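Local coordinates for ferredoxin-thioredoxin reductase subunit A2, chloroplastic (Arabidopsis thaliana, PDB 7C2B), which probably serves as the variable subunit of ferredoxin-thioredoxin reductase, which uses electrons from reduced ferredoxin for the two-electron reduction of thioredoxins, at residues Y47-V50 and R51-E54. Sequence-based numbering, arbitrary orientation.
Sequences YHVV and RVPE
The guanidinium of Arg51 carries CG1 of Val50 over one face, offset toward the rim and 3.6 Å from NH1, while the Tyr47 ring is met obliquely by Pro53 O, 3.4 Å from CD1, and by Glu54 CG at CE1. Arg51 sits at the turn and Tyr47 near the strands, in the hairpin-like loop joining the short antiparallel strands 45-46 and 55-56 of the variable subunit, whose family belongs to the SH3 clan; a type II beta turn from Val49 to Val52 reverses the chain. Its one direct hydrogen bond is nearly straight at hydrogen (164°): Val52 N reaches Val49 O at 3.0 Å, well above the carbonyl plane. A bend at chi3 (-61°) in the Arg51 chain sets the guanidinium with that face toward the Val50 methyl. On the turn's flank the side chains of Val49 and Val52 run side by side and touch through CG1 and CG2; Val49 is buried, also packing on Val96 and Phe98 of strand 94-102. Val50 O is held by Arg93. At the strand end Tyr47 and Glu54 point the same way, ring and carboxylate 57° apart, and Tyr47 makes backbone hydrogen bonds to another protein chain. Water bridges the two arms: one molecule donates to both Tyr47 O and Pro53 O, and a second accepts from Val49 N while donating to Val52 O at 2.6 Å.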
ATOM      1  N   TYR B  47      -1.257  18.359  -0.507  1.00 18.75           N
ATOM      2  CA  TYR B  47      -1.722  18.839  -1.796  1.00 20.67           C
ATOM      3  C   TYR B  47      -3.227  19.043  -1.863  1.00 22.98           C
ATOM      4  O   TYR B  47      -3.726  19.464  -2.909  1.00 20.96           O
ATOM      5  CB  TYR B  47      -1.279  17.860  -2.896  1.00 21.39           C
ATOM      6  CG  TYR B  47       0.225  17.734  -2.959  1.00 21.17           C
ATOM      7  CD1 TYR B  47       0.985  18.666  -3.658  1.00 29.30           C
ATOM      8  CD2 TYR B  47       0.888  16.713  -2.298  1.00 21.74           C
ATOM      9  CE1 TYR B  47       2.361  18.576  -3.709  1.00 26.64           C
ATOM     10  CE2 TYR B  47       2.267  16.620  -2.343  1.00 26.61           C
ATOM     11  CZ  TYR B  47       2.994  17.564  -3.053  1.00 30.35           C
ATOM     12  OH  TYR B  47       4.367  17.484  -3.101  1.00 29.53           O
ATOM     13  N   HIS B  48      -3.961  18.778  -0.785  1.00 22.31           N
ATOM     14  CA  HIS B  48      -5.418  18.783  -0.809  1.00 21.75           C
ATOM     15  C   HIS B  48      -6.042  20.048  -0.228  1.00 26.13           C
ATOM     16  O   HIS B  48      -7.266  20.114  -0.120  1.00 24.22           O
ATOM     17  CB  HIS B  48      -5.953  17.572  -0.037  1.00 23.63           C
ATOM     18  CG  HIS B  48      -5.599  17.598   1.417  1.00 23.81           C
ATOM     19  ND1 HIS B  48      -4.295  17.679   1.860  1.00 21.17           N
ATOM     20  CD2 HIS B  48      -6.374  17.599   2.525  1.00 21.61           C
ATOM     21  CE1 HIS B  48      -4.283  17.706   3.180  1.00 22.39           C
ATOM     22  NE2 HIS B  48      -5.532  17.666   3.608  1.00 22.58           N
ATOM     23  N   VAL B  49      -5.249  21.039   0.174  1.00 22.35           N
ATOM     24  CA  VAL B  49      -5.828  22.220   0.799  1.00 23.61           C
ATOM     25  C   VAL B  49      -6.483  23.070  -0.280  1.00 25.69           C
ATOM     26  O   VAL B  49      -5.892  23.319  -1.337  1.00 26.77           O
ATOM     27  CB  VAL B  49      -4.760  22.996   1.585  1.00 23.96           C
ATOM     28  CG1 VAL B  49      -5.365  24.225   2.237  1.00 27.33           C
ATOM     29  CG2 VAL B  49      -4.161  22.099   2.644  1.00 22.06           C
ATOM     30  N   VAL B  50      -7.726  23.486  -0.034  1.00 28.50           N
ATOM     31  CA  VAL B  50      -8.532  24.081  -1.102  1.00 29.14           C
ATOM     32  C   VAL B  50      -7.845  25.333  -1.622  1.00 31.97           C
ATOM     33  O   VAL B  50      -7.527  26.248  -0.853  1.00 32.33           O
ATOM     34  CB  VAL B  50      -9.948  24.379  -0.605  1.00 35.08           C
ATOM     35  CG1 VAL B  50     -10.711  25.193  -1.643  1.00 36.91           C
ATOM     36  CG2 VAL B  50     -10.678  23.078  -0.282  1.00 33.37           C
ATOM     37  N   ARG B  51      -7.572  25.351  -2.927  1.00 31.35           N
ATOM     38  CA  ARG B  51      -6.985  26.482  -3.636  1.00 34.90           C
ATOM     39  C   ARG B  51      -5.587  26.826  -3.126  1.00 36.84           C
ATOM     40  O   ARG B  51      -5.098  27.940  -3.339  1.00 36.12           O
ATOM     41  CB  ARG B  51      -7.908  27.712  -3.577  1.00 41.72           C
ATOM     42  CG  ARG B  51      -9.090  27.643  -4.549  1.00 43.35           C
ATOM     43  CD  ARG B  51      -9.920  28.938  -4.557  1.00 47.70           C
ATOM     44  NE  ARG B  51     -10.502  29.239  -3.247  1.00 52.51           N
ATOM     45  CZ  ARG B  51     -11.627  28.698  -2.781  1.00 53.82           C
ATOM     46  NH1 ARG B  51     -12.304  27.828  -3.522  1.00 53.12           N
ATOM     47  NH2 ARG B  51     -12.078  29.026  -1.575  1.00 53.72           N
ATOM     48  N   VAL B  52      -4.932  25.891  -2.446  1.00 30.81           N
ATOM     49  CA  VAL B  52      -3.516  26.031  -2.117  1.00 31.90           C
ATOM     50  C   VAL B  52      -2.798  24.797  -2.641  1.00 32.10           C
ATOM     51  O   VAL B  52      -2.823  23.751  -1.980  1.00 34.37           O
ATOM     52  CB  VAL B  52      -3.290  26.180  -0.610  1.00 34.63           C
ATOM     53  CG1 VAL B  52      -1.907  26.776  -0.340  1.00 33.60           C
ATOM     54  CG2 VAL B  52      -4.397  26.999  -0.006  1.00 33.02           C
ATOM     55  N   PRO B  53      -2.158  24.873  -3.805  1.00 30.70           N
ATOM     56  CA  PRO B  53      -1.629  23.655  -4.434  1.00 32.72           C
ATOM     57  C   PRO B  53      -0.668  22.853  -3.568  1.00 31.59           C
ATOM     58  O   PRO B  53      -0.650  21.624  -3.679  1.00 27.64           O
ATOM     59  CB  PRO B  53      -0.936  24.198  -5.686  1.00 32.66           C
ATOM     60  CG  PRO B  53      -1.761  25.407  -6.039  1.00 37.59           C
ATOM     61  CD  PRO B  53      -2.113  26.030  -4.715  1.00 34.91           C
ATOM     62  N   GLU B  54       0.134  23.497  -2.722  1.00 28.80           N
ATOM     63  CA  GLU B  54       1.152  22.776  -1.964  1.00 30.73           C
ATOM     64  C   GLU B  54       1.387  23.508  -0.656  1.00 29.89           C
ATOM     65  O   GLU B  54       1.586  24.724  -0.656  1.00 28.26           O
ATOM     66  CB  GLU B  54       2.462  22.657  -2.754  1.00 28.42           C
ATOM     67  CG  GLU B  54       3.479  21.694  -2.121  1.00 32.68           C
ATOM     68  CD  GLU B  54       4.858  21.727  -2.792  1.00 40.65           C
ATOM     69  OE1 GLU B  54       4.929  21.696  -4.037  1.00 47.31           O
ATOM     70  OE2 GLU B  54       5.878  21.774  -2.070  1.00 48.99           O
TER
HETATM   71  O   HOH W   1      -2.491  20.362  -5.279  1.00 27.86           O
HETATM   72  O   HOH W   2      -2.401  21.727  -0.390  1.00 22.15           O